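Serine/threonine-protein kinase pknE (Mycobacterium tuberculosis, PDB 2H34) transfers the gamma-phosphate of ATP to serine and threonine residues of proteins, as the cytoplasmic kinase domain of a membrane-bound enzyme. Local coordinates at residues R60-K65 with Y110-L115; D49-E54 with L64-E69; H95-H100 with Y174-G179. One frame throughout, in Å; residues are numbered along the deposited sequence.

Overall arrangement
All three interactions lie in the kinase domain, two in the N-terminal lobe and one where the lobes meet. Interactions 1 and 2 share L64 and K65: strand 60-66 bonds to strand 108-114 through one edge and to strand 49-55 through the other, by antiparallel ladders. Interaction 1 is the more buried of these and holds the larger area, with D112 as a polar element; interaction 2 mixes a buried end with a more open rim near the glycine-rich loop. Interaction 3 lies closest to the centre of the chain but is the smallest, with one backbone bond and a few apolar touches. The salt bridge between K65 and D177 ties it to the other two.

Interaction 1: R60-K65 with Y110-L115; sequences RIVALK and YVDMRL
The carbonyl oxygen of A63 receives the N-H of M113 in a nearly straight bond, with M113 N 2.8 Å from A63 O and an N-H...O angle of 167°. The return bond of this antiparallel pair, from A63 N to M113 O, is equally short but more bent, at 142°. Two residues along, K65 and V111 form a second hydrogen-bonded pair, K65 N reaching V111 O at 3.0 Å and V111 N reaching K65 O at 3.1 Å.

A63, K65, V111 and M113 share one face of the sheet. A63 is small enough to let the selenomethionine M113 lie close beside it, CG of M113 being 4.0 Å from CB of A63. M113 probably occupies the gatekeeper position of protein kinases, just before the hinge. K65, the predicted ATP-binding lysine, runs out extended from the sheet and then bends at chi3 (-85°), its NZ ending in a salt bridge with D177.

On the other face, the side chains of D112 and V62 cross at about a right angle, OD1 of D112 lying 3.5 Å from CB of V62. Although buried, this carboxylate is satisfied: H100 binds OD1 and the hydroxyl of Y36 binds OD2. Further along, L64 sets CD1 at the edge of the Y110 ring, 3.8 Å from CD2, an apolar touch that leaves the phenol hydroxyl to D101.

Strand 60-66 is thus the middle of the five-stranded N-lobe sheet, with strand 49-55 on its other edge, while strand 99-105 continues the sheet beyond strand 108-114.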
ATOM      1  N   ARG A  60     -21.862  -5.648 -15.171  1.00 87.78           N
ATOM      2  CA  ARG A  60     -21.433  -5.380 -13.799  1.00 86.99           C
ATOM      3  C   ARG A  60     -20.653  -4.075 -13.723  1.00 86.96           C
ATOM      4  O   ARG A  60     -20.183  -3.570 -14.747  1.00 87.26           O
ATOM      5  CB  ARG A  60     -20.568  -6.533 -13.281  1.00 86.95           C
ATOM      6  CG  ARG A  60     -19.208  -6.643 -13.935  1.00 85.20           C
ATOM      7  CD  ARG A  60     -18.463  -7.822 -13.388  1.00 83.52           C
ATOM      8  NE  ARG A  60     -17.304  -8.153 -14.208  1.00 82.70           N
ATOM      9  CZ  ARG A  60     -16.547  -9.231 -14.041  1.00 80.57           C
ATOM     10  NH1 ARG A  60     -16.824 -10.095 -13.075  1.00 79.03           N
ATOM     11  NH2 ARG A  60     -15.518  -9.446 -14.845  1.00 80.56           N
ATOM     12  N   ILE A  61     -20.513  -3.532 -12.520  1.00 86.72           N
ATOM     13  CA  ILE A  61     -19.772  -2.290 -12.346  1.00 87.03           C
ATOM     14  C   ILE A  61     -18.360  -2.597 -11.895  1.00 86.96           C
ATOM     15  O   ILE A  61     -18.152  -3.259 -10.873  1.00 87.40           O
ATOM     16  CB  ILE A  61     -20.419  -1.326 -11.320  1.00 87.27           C
ATOM     17  CG1 ILE A  61     -21.953  -1.339 -11.425  1.00 87.78           C
ATOM     18  CG2 ILE A  61     -19.857   0.090 -11.511  1.00 87.28           C
ATOM     19  CD1 ILE A  61     -22.674  -0.963 -10.123  1.00 88.00           C
ATOM     20  N   VAL A  62     -17.392  -2.100 -12.655  1.00 86.73           N
ATOM     21  CA  VAL A  62     -15.991  -2.404 -12.401  1.00 86.69           C
ATOM     22  C   VAL A  62     -15.168  -1.133 -12.245  1.00 86.81           C
ATOM     23  O   VAL A  62     -15.615  -0.047 -12.611  1.00 86.69           O
ATOM     24  CB  VAL A  62     -15.390  -3.313 -13.516  1.00 86.59           C
ATOM     25  CG1 VAL A  62     -16.112  -4.649 -13.565  1.00 86.50           C
ATOM     26  CG2 VAL A  62     -15.455  -2.633 -14.874  1.00 86.39           C
ATOM     27  N   ALA A  63     -13.973  -1.272 -11.680  1.00 87.17           N
ATOM     28  CA  ALA A  63     -13.011  -0.182 -11.650  1.00 87.54           C
ATOM     29  C   ALA A  63     -12.143  -0.279 -12.898  1.00 87.75           C
ATOM     30  O   ALA A  63     -11.669  -1.358 -13.246  1.00 87.91           O
ATOM     31  CB  ALA A  63     -12.161  -0.254 -10.393  1.00 87.57           C
ATOM     32  N   LEU A  64     -11.963   0.840 -13.587  1.00 88.09           N
ATOM     33  CA  LEU A  64     -11.187   0.835 -14.814  1.00 88.46           C
ATOM     34  C   LEU A  64     -10.119   1.914 -14.808  1.00 88.73           C
ATOM     35  O   LEU A  64     -10.423   3.101 -14.695  1.00 88.67           O
ATOM     36  CB  LEU A  64     -12.104   0.983 -16.028  1.00 88.44           C
ATOM     37  CG  LEU A  64     -11.442   1.081 -17.409  1.00 88.85           C
ATOM     38  CD1 LEU A  64     -10.625  -0.159 -17.742  1.00 89.20           C
ATOM     39  CD2 LEU A  64     -12.487   1.328 -18.485  1.00 89.11           C
ATOM     40  N   LYS A  65      -8.868   1.480 -14.924  1.00 89.21           N
ATOM     41  CA  LYS A  65      -7.744   2.394 -15.004  1.00 89.88           C
ATOM     42  C   LYS A  65      -7.429   2.672 -16.459  1.00 90.46           C
ATOM     43  O   LYS A  65      -7.271   1.742 -17.249  1.00 90.51           O
ATOM     44  CB  LYS A  65      -6.518   1.801 -14.311  1.00 89.81           C
ATOM     45  CG  LYS A  65      -5.256   2.649 -14.451  1.00 89.82           C
ATOM     46  CD  LYS A  65      -4.020   1.939 -13.920  1.00 89.58           C
ATOM     47  CE  LYS A  65      -3.868   2.131 -12.422  1.00 89.80           C
ATOM     48  NZ  LYS A  65      -2.906   1.148 -11.856  1.00 90.39           N
ATOM     49  N   TYR A 110      -5.837  -0.177 -21.190  1.00 73.56           N
ATOM     50  CA  TYR A 110      -6.750  -0.238 -20.071  1.00 73.46           C
ATOM     51  C   TYR A 110      -6.442  -1.420 -19.148  1.00 73.43           C
ATOM     52  O   TYR A 110      -5.837  -2.413 -19.568  1.00 73.21           O
ATOM     53  CB  TYR A 110      -8.190  -0.301 -20.591  1.00 73.49           C
ATOM     54  CG  TYR A 110      -8.605  -1.644 -21.169  1.00 74.16           C
ATOM     55  CD1 TYR A 110      -8.224  -2.029 -22.455  1.00 74.25           C
ATOM     56  CD2 TYR A 110      -9.397  -2.523 -20.427  1.00 74.93           C
ATOM     57  CE1 TYR A 110      -8.612  -3.265 -22.979  1.00 75.04           C
ATOM     58  CE2 TYR A 110      -9.788  -3.756 -20.939  1.00 75.20           C
ATOM     59  CZ  TYR A 110      -9.397  -4.120 -22.211  1.00 75.70           C
ATOM     60  OH  TYR A 110      -9.793  -5.342 -22.705  1.00 76.49           O
ATOM     61  N   VAL A 111      -6.840  -1.279 -17.883  1.00 73.43           N
ATOM     62  CA  VAL A 111      -6.881  -2.389 -16.930  1.00 73.21           C
ATOM     63  C   VAL A 111      -8.233  -2.395 -16.218  1.00 73.31           C
ATOM     64  O   VAL A 111      -8.609  -1.429 -15.556  1.00 73.22           O
ATOM     65  CB  VAL A 111      -5.729  -2.335 -15.903  1.00 73.12           C
ATOM     66  CG1 VAL A 111      -5.876  -3.454 -14.890  1.00 72.99           C
ATOM     67  CG2 VAL A 111      -4.376  -2.444 -16.599  1.00 73.20           C
ATOM     68  N   ASP A 112      -8.963  -3.490 -16.384  1.00 73.71           N
ATOM     69  CA  ASP A 112     -10.284  -3.647 -15.803  1.00 74.17           C
ATOM     70  C   ASP A 112     -10.167  -4.485 -14.548  1.00 74.64           C
ATOM     71  O   ASP A 112      -9.667  -5.605 -14.585  1.00 74.75           O
ATOM     72  CB  ASP A 112     -11.208  -4.324 -16.816  1.00 74.17           C
ATOM     73  CG  ASP A 112     -12.463  -4.904 -16.186  1.00 74.41           C
ATOM     74  OD1 ASP A 112     -12.590  -4.907 -14.945  1.00 74.48           O
ATOM     75  OD2 ASP A 112     -13.330  -5.374 -16.947  1.00 74.82           O
HETATM   76  N   MSE A 113     -10.651  -3.949 -13.436  1.00 75.25           N
HETATM   77  CA  MSE A 113     -10.537  -4.638 -12.155  1.00 76.06           C
HETATM   78  C   MSE A 113     -11.815  -4.576 -11.337  1.00 75.53           C
HETATM   79  O   MSE A 113     -12.681  -3.734 -11.582  1.00 75.63           O
HETATM   80  CB  MSE A 113      -9.380  -4.061 -11.349  1.00 76.66           C
HETATM   81  CG  MSE A 113      -9.189  -2.589 -11.578  1.00 80.75           C
HETATM   82 SE   MSE A 113      -7.716  -1.813 -10.603  1.00 91.30          SE
HETATM   83  CE  MSE A 113      -6.212  -2.096 -11.877  1.00 88.13           C
ATOM     84  N   ARG A 114     -11.908  -5.490 -10.373  1.00 75.14           N
ATOM     85  CA  ARG A 114     -12.979  -5.553  -9.378  1.00 74.52           C
ATOM     86  C   ARG A 114     -13.113  -4.231  -8.612  1.00 74.20           C
ATOM     87  O   ARG A 114     -12.114  -3.628  -8.198  1.00 74.05           O
ATOM     88  CB  ARG A 114     -12.683  -6.724  -8.426  1.00 74.63           C
ATOM     89  CG  ARG A 114     -13.741  -7.071  -7.381  1.00 74.56           C
ATOM     90  CD  ARG A 114     -14.054  -8.563  -7.458  1.00 74.56           C
ATOM     91  NE  ARG A 114     -14.170  -9.219  -6.157  1.00 74.52           N
ATOM     92  CZ  ARG A 114     -14.480 -10.505  -5.997  1.00 75.79           C
ATOM     93  NH1 ARG A 114     -14.711 -11.266  -7.055  1.00 77.20           N
ATOM     94  NH2 ARG A 114     -14.558 -11.042  -4.784  1.00 76.24           N
ATOM     95  N   LEU A 115     -14.349  -3.772  -8.449  1.00 73.63           N
ATOM     96  CA  LEU A 115     -14.606  -2.526  -7.739  1.00 73.15           C
ATOM     97  C   LEU A 115     -14.778  -2.764  -6.251  1.00 72.71           C
ATOM     98  O   LEU A 115     -15.593  -3.588  -5.841  1.00 72.61           O
ATOM     99  CB  LEU A 115     -15.863  -1.844  -8.274  1.00 73.29           C
ATOM    100  CG  LEU A 115     -16.367  -0.721  -7.359  1.00 73.63           C
ATOM    101  CD1 LEU A 115     -15.869   0.642  -7.834  1.00 72.81           C
ATOM    102  CD2 LEU A 115     -17.887  -0.761  -7.229  1.00 74.08           C
TER

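Interaction 2: D49-E54 with L64-E69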
ATOM      1  N   ASP A  49      -5.354   7.100 -14.674  1.00 98.13           N
ATOM      2  CA  ASP A  49      -6.388   7.632 -13.803  1.00 97.30           C
ATOM      3  C   ASP A  49      -7.570   6.677 -13.819  1.00 96.71           C
ATOM      4  O   ASP A  49      -8.063   6.304 -14.884  1.00 96.70           O
ATOM      5  CB  ASP A  49      -6.817   9.026 -14.269  1.00 97.40           C
ATOM      6  CG  ASP A  49      -5.644   9.866 -14.768  1.00 97.58           C
ATOM      7  OD1 ASP A  49      -4.555   9.808 -14.150  1.00 98.07           O
ATOM      8  OD2 ASP A  49      -5.811  10.587 -15.780  1.00 96.75           O
ATOM      9  N   VAL A  50      -8.009   6.269 -12.633  1.00 95.89           N
ATOM     10  CA  VAL A  50      -9.086   5.291 -12.504  1.00 95.05           C
ATOM     11  C   VAL A  50     -10.459   5.962 -12.535  1.00 94.55           C
ATOM     12  O   VAL A  50     -10.670   7.009 -11.916  1.00 94.57           O
ATOM     13  CB  VAL A  50      -8.940   4.442 -11.207  1.00 95.09           C
ATOM     14  CG1 VAL A  50     -10.097   3.467 -11.052  1.00 94.75           C
ATOM     15  CG2 VAL A  50      -7.613   3.698 -11.193  1.00 94.94           C
ATOM     16  N   TYR A  51     -11.373   5.357 -13.284  1.00 93.79           N
ATOM     17  CA  TYR A  51     -12.785   5.700 -13.225  1.00 93.11           C
ATOM     18  C   TYR A  51     -13.544   4.461 -12.781  1.00 92.64           C
ATOM     19  O   TYR A  51     -13.101   3.340 -13.036  1.00 92.46           O
ATOM     20  CB  TYR A  51     -13.305   6.103 -14.609  1.00 93.03           C
ATOM     21  CG  TYR A  51     -12.803   7.419 -15.164  1.00 93.03           C
ATOM     22  CD1 TYR A  51     -13.216   8.639 -14.622  1.00 92.94           C
ATOM     23  CD2 TYR A  51     -11.959   7.447 -16.275  1.00 92.98           C
ATOM     24  CE1 TYR A  51     -12.770   9.852 -15.152  1.00 92.54           C
ATOM     25  CE2 TYR A  51     -11.512   8.651 -16.813  1.00 92.55           C
ATOM     26  CZ  TYR A  51     -11.919   9.846 -16.248  1.00 92.31           C
ATOM     27  OH  TYR A  51     -11.471  11.029 -16.781  1.00 91.98           O
ATOM     28  N   GLU A  52     -14.685   4.662 -12.123  1.00 92.17           N
ATOM     29  CA  GLU A  52     -15.694   3.611 -12.001  1.00 91.89           C
ATOM     30  C   GLU A  52     -16.361   3.487 -13.361  1.00 91.63           C
ATOM     31  O   GLU A  52     -16.512   4.489 -14.065  1.00 91.80           O
ATOM     32  CB  GLU A  52     -16.738   3.963 -10.940  1.00 91.97           C
ATOM     33  CG  GLU A  52     -16.220   3.915  -9.506  1.00 92.98           C
ATOM     34  CD  GLU A  52     -16.989   4.825  -8.547  1.00 94.84           C
ATOM     35  OE1 GLU A  52     -17.742   5.714  -9.012  1.00 96.25           O
ATOM     36  OE2 GLU A  52     -16.823   4.665  -7.316  1.00 94.76           O
ATOM     37  N   ALA A  53     -16.750   2.273 -13.743  1.00 91.19           N
ATOM     38  CA  ALA A  53     -17.249   2.035 -15.099  1.00 90.79           C
ATOM     39  C   ALA A  53     -18.193   0.845 -15.197  1.00 90.64           C
ATOM     40  O   ALA A  53     -17.977  -0.174 -14.549  1.00 90.86           O
ATOM     41  CB  ALA A  53     -16.083   1.859 -16.057  1.00 90.68           C
ATOM     42  N   GLU A  54     -19.232   0.970 -16.018  1.00 90.50           N
ATOM     43  CA  GLU A  54     -20.155  -0.141 -16.239  1.00 90.35           C
ATOM     44  C   GLU A  54     -19.758  -0.977 -17.441  1.00 90.40           C
ATOM     45  O   GLU A  54     -19.825  -0.506 -18.579  1.00 90.61           O
ATOM     46  CB  GLU A  54     -21.590   0.343 -16.438  1.00 90.26           C
ATOM     47  CG  GLU A  54     -22.591  -0.811 -16.385  1.00 89.91           C
ATOM     48  CD  GLU A  54     -23.752  -0.659 -17.345  1.00 89.12           C
ATOM     49  OE1 GLU A  54     -24.354   0.437 -17.399  1.00 87.68           O
ATOM     50  OE2 GLU A  54     -24.069  -1.656 -18.033  1.00 88.97           O
ATOM     51  N   LEU A  64     -11.963   0.840 -13.587  1.00 88.09           N
ATOM     52  CA  LEU A  64     -11.187   0.835 -14.814  1.00 88.46           C
ATOM     53  C   LEU A  64     -10.119   1.914 -14.808  1.00 88.73           C
ATOM     54  O   LEU A  64     -10.423   3.101 -14.695  1.00 88.67           O
ATOM     55  CB  LEU A  64     -12.104   0.983 -16.028  1.00 88.44           C
ATOM     56  CG  LEU A  64     -11.442   1.081 -17.409  1.00 88.85           C
ATOM     57  CD1 LEU A  64     -10.625  -0.159 -17.742  1.00 89.20           C
ATOM     58  CD2 LEU A  64     -12.487   1.328 -18.485  1.00 89.11           C
ATOM     59  N   LYS A  65      -8.868   1.480 -14.924  1.00 89.21           N
ATOM     60  CA  LYS A  65      -7.744   2.394 -15.004  1.00 89.88           C
ATOM     61  C   LYS A  65      -7.429   2.672 -16.459  1.00 90.46           C
ATOM     62  O   LYS A  65      -7.271   1.742 -17.249  1.00 90.51           O
ATOM     63  CB  LYS A  65      -6.518   1.801 -14.311  1.00 89.81           C
ATOM     64  CG  LYS A  65      -5.256   2.649 -14.451  1.00 89.82           C
ATOM     65  CD  LYS A  65      -4.020   1.939 -13.920  1.00 89.58           C
ATOM     66  CE  LYS A  65      -3.868   2.131 -12.422  1.00 89.80           C
ATOM     67  NZ  LYS A  65      -2.906   1.148 -11.856  1.00 90.39           N
ATOM     68  N   LEU A  66      -7.344   3.957 -16.804  1.00 91.34           N
ATOM     69  CA  LEU A  66      -6.979   4.394 -18.154  1.00 92.06           C
ATOM     70  C   LEU A  66      -5.693   5.196 -18.128  1.00 92.68           C
ATOM     71  O   LEU A  66      -5.627   6.252 -17.495  1.00 92.70           O
ATOM     72  CB  LEU A  66      -8.083   5.249 -18.765  1.00 91.91           C
ATOM     73  CG  LEU A  66      -9.399   4.562 -19.115  1.00 92.10           C
ATOM     74  CD1 LEU A  66     -10.441   5.612 -19.458  1.00 92.22           C
ATOM     75  CD2 LEU A  66      -9.206   3.587 -20.266  1.00 92.37           C
HETATM   76  N   MSE A  67      -4.677   4.696 -18.827  1.00 93.54           N
HETATM   77  CA  MSE A  67      -3.372   5.358 -18.857  1.00 94.59           C
HETATM   78  C   MSE A  67      -3.474   6.627 -19.724  1.00 94.52           C
HETATM   79  O   MSE A  67      -3.626   6.455 -20.991  1.00 94.60           O
HETATM   80  CB  MSE A  67      -2.300   4.417 -19.405  1.00 95.04           C
HETATM   81  CG  MSE A  67      -2.565   2.922 -19.171  1.00 97.78           C
HETATM   82 SE   MSE A  67      -2.459   2.292 -17.308  1.00104.58          SE
HETATM   83  CE  MSE A  67      -2.050   0.371 -17.634  1.00102.22           C
ATOM     84  N   SER A  68      -4.281   7.516 -19.278  1.00 95.51           N
ATOM     85  CA  SER A  68      -4.845   8.666 -20.030  1.00 95.63           C
ATOM     86  C   SER A  68      -3.925   9.400 -21.013  1.00 95.63           C
ATOM     87  O   SER A  68      -2.697   9.281 -20.981  1.00 95.63           O
ATOM     88  CB  SER A  68      -5.378   9.693 -19.052  1.00 95.61           C
ATOM     89  OG  SER A  68      -6.187  10.655 -19.712  1.00 95.79           O
ATOM     90  N   GLU A  69      -4.455   9.927 -21.757  1.00 98.14           N
ATOM     91  CA  GLU A  69      -3.953  10.871 -22.781  1.00 98.29           C
ATOM     92  C   GLU A  69      -2.880  10.259 -23.697  1.00 98.25           C
ATOM     93  O   GLU A  69      -2.118  10.978 -24.403  1.00 98.26           O
ATOM     94  CB  GLU A  69      -3.433  12.138 -22.078  1.00 98.30           C
ATOM     95  CG  GLU A  69      -2.764  13.195 -22.966  1.00 98.42           C
ATOM     96  CD  GLU A  69      -3.580  13.610 -24.184  1.00 98.73           C
ATOM     97  OE1 GLU A  69      -4.780  13.925 -24.026  1.00 99.09           O
ATOM     98  OE2 GLU A  69      -3.014  13.634 -25.300  1.00 98.75           O
TER
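L64 is the firmly held end of this contact: its N-H meets Y51 O head-on, at 2.8 Å from L64 N, and its own carbonyl takes the N-H of Y51. Here the side chains are buried and apolar, the methyl of A53 resting 4.1 Å from L64 CB. On the opposite face V50, predicted to bind ATP, lays CG2 against CB of K65 at 3.8 Å; a branched valine suits this non-hydrogen-bonded pair because CG1, anti to the backbone N (chi1 178°), leaves CG2 turned to the lysine stem.

Toward L66 the contact becomes looser and more exposed. D49 and L66 are joined by two bonds whose donors stand well above the carbonyl planes. L66 O also accepts S68 N across the inverse gamma turn centred on M67, and the two donors come from opposite faces of its plane. D49 OD2 passes 3.4 Å from CB of S68, while OD1 forms a salt bridge with R44. L66 CD1 lies at the edge of the Y51 ring, 4.0 Å from CD2.

The two strands form a hairpin: strand 36-44 flanks 49-55, placing L38 and L41 against Y51, and strand 108-114 flanks 60-66, placing Y110 against L66.

Interaction 3: H95-H100 with Y174-G179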
ATOM      1  N   HIS A  95      -6.065 -10.189  -0.871  1.00 60.19           N
ATOM      2  CA  HIS A  95      -6.040  -8.771  -0.471  1.00 59.92           C
ATOM      3  C   HIS A  95      -5.426  -7.914  -1.566  1.00 59.99           C
ATOM      4  O   HIS A  95      -5.016  -6.768  -1.349  1.00 59.62           O
ATOM      5  CB  HIS A  95      -5.295  -8.574   0.841  1.00 59.76           C
ATOM      6  CG  HIS A  95      -5.817  -9.432   1.937  1.00 60.19           C
ATOM      7  ND1 HIS A  95      -5.292 -10.675   2.216  1.00 60.59           N
ATOM      8  CD2 HIS A  95      -6.866  -9.265   2.771  1.00 59.73           C
ATOM      9  CE1 HIS A  95      -5.985 -11.228   3.193  1.00 60.93           C
ATOM     10  NE2 HIS A  95      -6.945 -10.393   3.548  1.00 61.38           N
ATOM     11  N   VAL A  96      -5.357  -8.498  -2.746  1.00 59.96           N
ATOM     12  CA  VAL A  96      -5.015  -7.765  -3.921  1.00 60.63           C
ATOM     13  C   VAL A  96      -6.252  -7.802  -4.795  1.00 60.90           C
ATOM     14  O   VAL A  96      -6.814  -8.873  -5.046  1.00 61.20           O
ATOM     15  CB  VAL A  96      -3.762  -8.339  -4.612  1.00 60.37           C
ATOM     16  CG1 VAL A  96      -2.557  -8.235  -3.694  1.00 60.54           C
ATOM     17  CG2 VAL A  96      -3.983  -9.783  -4.992  1.00 62.47           C
ATOM     18  N   VAL A  97      -6.689  -6.614  -5.205  1.00 61.06           N
ATOM     19  CA  VAL A  97      -7.748  -6.442  -6.187  1.00 60.80           C
ATOM     20  C   VAL A  97      -7.540  -7.373  -7.374  1.00 60.98           C
ATOM     21  O   VAL A  97      -6.467  -7.380  -7.971  1.00 60.55           O
ATOM     22  CB  VAL A  97      -7.793  -4.987  -6.700  1.00 60.80           C
ATOM     23  CG1 VAL A  97      -8.917  -4.810  -7.710  1.00 60.85           C
ATOM     24  CG2 VAL A  97      -7.960  -4.010  -5.541  1.00 60.32           C
ATOM     25  N   PRO A  98      -8.562  -8.190  -7.689  1.00 61.53           N
ATOM     26  CA  PRO A  98      -8.604  -9.038  -8.883  1.00 61.88           C
ATOM     27  C   PRO A  98      -8.546  -8.190 -10.136  1.00 62.67           C
ATOM     28  O   PRO A  98      -9.218  -7.152 -10.194  1.00 62.90           O
ATOM     29  CB  PRO A  98      -9.978  -9.688  -8.794  1.00 61.38           C
ATOM     30  CG  PRO A  98     -10.315  -9.647  -7.356  1.00 61.67           C
ATOM     31  CD  PRO A  98      -9.760  -8.373  -6.852  1.00 61.40           C
ATOM     32  N   ILE A  99      -7.745  -8.610 -11.117  1.00 63.06           N
ATOM     33  CA  ILE A  99      -7.742  -7.962 -12.428  1.00 63.61           C
ATOM     34  C   ILE A  99      -8.646  -8.759 -13.354  1.00 64.27           C
ATOM     35  O   ILE A  99      -8.422  -9.957 -13.556  1.00 64.64           O
ATOM     36  CB  ILE A  99      -6.324  -7.889 -13.043  1.00 63.50           C
ATOM     37  CG1 ILE A  99      -5.376  -7.043 -12.179  1.00 63.70           C
ATOM     38  CG2 ILE A  99      -6.365  -7.367 -14.481  1.00 63.39           C
ATOM     39  CD1 ILE A  99      -6.011  -5.875 -11.464  1.00 63.27           C
ATOM     40  N   HIS A 100      -9.666  -8.108 -13.911  1.00 64.79           N
ATOM     41  CA  HIS A 100     -10.550  -8.787 -14.863  1.00 65.26           C
ATOM     42  C   HIS A 100      -9.915  -8.971 -16.212  1.00 65.16           C
ATOM     43  O   HIS A 100      -9.934 -10.059 -16.757  1.00 65.06           O
ATOM     44  CB  HIS A 100     -11.877  -8.060 -15.033  1.00 65.23           C
ATOM     45  CG  HIS A 100     -12.685  -7.984 -13.780  1.00 66.33           C
ATOM     46  ND1 HIS A 100     -13.410  -6.864 -13.430  1.00 66.05           N
ATOM     47  CD2 HIS A 100     -12.873  -8.885 -12.784  1.00 67.17           C
ATOM     48  CE1 HIS A 100     -14.015  -7.083 -12.276  1.00 67.17           C
ATOM     49  NE2 HIS A 100     -13.700  -8.297 -11.858  1.00 67.18           N
ATOM     50  N   TYR A 174      -7.560  -4.187   1.292  1.00 64.26           N
ATOM     51  CA  TYR A 174      -6.853  -4.444   0.051  1.00 64.93           C
ATOM     52  C   TYR A 174      -5.701  -3.489  -0.132  1.00 66.25           C
ATOM     53  O   TYR A 174      -5.802  -2.308   0.192  1.00 66.30           O
ATOM     54  CB  TYR A 174      -7.767  -4.211  -1.132  1.00 64.64           C
ATOM     55  CG  TYR A 174      -8.881  -5.176  -1.256  1.00 63.00           C
ATOM     56  CD1 TYR A 174      -8.693  -6.376  -1.905  1.00 62.65           C
ATOM     57  CD2 TYR A 174     -10.143  -4.876  -0.750  1.00 62.33           C
ATOM     58  CE1 TYR A 174      -9.739  -7.276  -2.032  1.00 63.87           C
ATOM     59  CE2 TYR A 174     -11.185  -5.757  -0.880  1.00 61.70           C
ATOM     60  CZ  TYR A 174     -10.972  -6.950  -1.522  1.00 62.18           C
ATOM     61  OH  TYR A 174     -11.981  -7.846  -1.648  1.00 65.90           O
ATOM     62  N   LEU A 175      -4.620  -3.997  -0.703  1.00 67.87           N
ATOM     63  CA  LEU A 175      -3.545  -3.142  -1.173  1.00 69.52           C
ATOM     64  C   LEU A 175      -3.897  -2.683  -2.583  1.00 70.86           C
ATOM     65  O   LEU A 175      -4.021  -3.513  -3.489  1.00 70.50           O
ATOM     66  CB  LEU A 175      -2.206  -3.897  -1.169  1.00 68.87           C
ATOM     67  CG  LEU A 175      -1.024  -3.133  -1.769  1.00 68.36           C
ATOM     68  CD1 LEU A 175      -0.461  -2.119  -0.774  1.00 67.20           C
ATOM     69  CD2 LEU A 175       0.064  -4.077  -2.251  1.00 67.72           C
ATOM     70  N   VAL A 176      -4.082  -1.372  -2.754  1.00 73.10           N
ATOM     71  CA  VAL A 176      -4.339  -0.777  -4.080  1.00 75.78           C
ATOM     72  C   VAL A 176      -3.187   0.123  -4.530  1.00 77.80           C
ATOM     73  O   VAL A 176      -2.514   0.733  -3.703  1.00 78.29           O
ATOM     74  CB  VAL A 176      -5.662   0.031  -4.129  1.00 75.46           C
ATOM     75  CG1 VAL A 176      -6.847  -0.889  -4.125  1.00 75.37           C
ATOM     76  CG2 VAL A 176      -5.759   0.998  -2.964  1.00 76.03           C
ATOM     77  N   ASP A 177      -2.969   0.223  -5.837  1.00 80.43           N
ATOM     78  CA  ASP A 177      -1.840   1.011  -6.343  1.00 83.13           C
ATOM     79  C   ASP A 177      -2.126   2.497  -6.654  1.00 84.44           C
ATOM     80  O   ASP A 177      -1.452   3.083  -7.505  1.00 84.57           O
ATOM     81  CB  ASP A 177      -1.191   0.315  -7.554  1.00 83.46           C
ATOM     82  CG  ASP A 177      -2.063   0.365  -8.818  1.00 85.38           C
ATOM     83  OD1 ASP A 177      -2.930   1.266  -8.941  1.00 86.85           O
ATOM     84  OD2 ASP A 177      -1.868  -0.502  -9.709  1.00 87.21           O
ATOM     85  N   PHE A 178      -3.105   3.107  -5.975  1.00 86.24           N
ATOM     86  CA  PHE A 178      -3.499   4.503  -6.280  1.00 87.81           C
ATOM     87  C   PHE A 178      -3.931   5.361  -5.071  1.00 88.72           C
ATOM     88  O   PHE A 178      -3.692   4.975  -3.926  1.00 89.16           O
ATOM     89  CB  PHE A 178      -4.528   4.562  -7.427  1.00 87.71           C
ATOM     90  CG  PHE A 178      -5.622   3.530  -7.342  1.00 88.51           C
ATOM     91  CD1 PHE A 178      -6.873   3.861  -6.826  1.00 89.61           C
ATOM     92  CD2 PHE A 178      -5.423   2.236  -7.824  1.00 89.16           C
ATOM     93  CE1 PHE A 178      -7.909   2.908  -6.773  1.00 88.81           C
ATOM     94  CE2 PHE A 178      -6.448   1.277  -7.766  1.00 88.79           C
ATOM     95  CZ  PHE A 178      -7.691   1.617  -7.242  1.00 88.21           C
ATOM     96  N   GLY A 179      -4.521   6.535  -5.336  1.00 89.59           N
ATOM     97  CA  GLY A 179      -4.977   7.473  -4.291  1.00 90.52           C
ATOM     98  C   GLY A 179      -6.486   7.687  -4.320  1.00 91.30           C
ATOM     99  O   GLY A 179      -7.243   6.731  -4.164  1.00 91.60           O
TER
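One backbone hydrogen bond fastens the two segments: L175 N donates its N-H to H95 O at 2.9 Å, with an N-H...O angle of 158°. The donor arrives almost head-on, the C=O...N angle being 168°. The same carbonyl is approached by a weaker C-H donor, Y174 CA, at 3.3 Å.

Aromatic contact comes next. With CG of Y174 beside its own backbone N (chi1 -68°), the CD1 corner of the ring comes against the backbone of 95-97. Y174 CD1 is 3.6 Å from H95 C, met obliquely, while the carbonyl carbon of V96 lies near the ring plane at the edge. A large aromatic suits this place because it can touch the main chain through one corner and still meet the F172 ring. Both H95 and Y174 meet that ring, the histidine by stacking.

The aliphatic contact is a single pair of branched side chains crossing obliquely, V97 CG2 to V176 CG1 at 3.6 Å. V97 also touches M113, and V176 lays its CB over one face of the F178 ring, 3.9 Å above the plane, so these valines link the N-lobe sheet to the DFG motif, residues 177-179. L175 points its branches to A146 and L147 of helix 133-152, near H157 of the catalytic loop.

No charged pair joins the two segments. The contact between the alphaC-beta4 loop, which leads from helix 75-88 into strand 99-105, and the C-lobe strand 173-175 rests on one main-chain bond and apolar touches, so it probably depends little on ionisation.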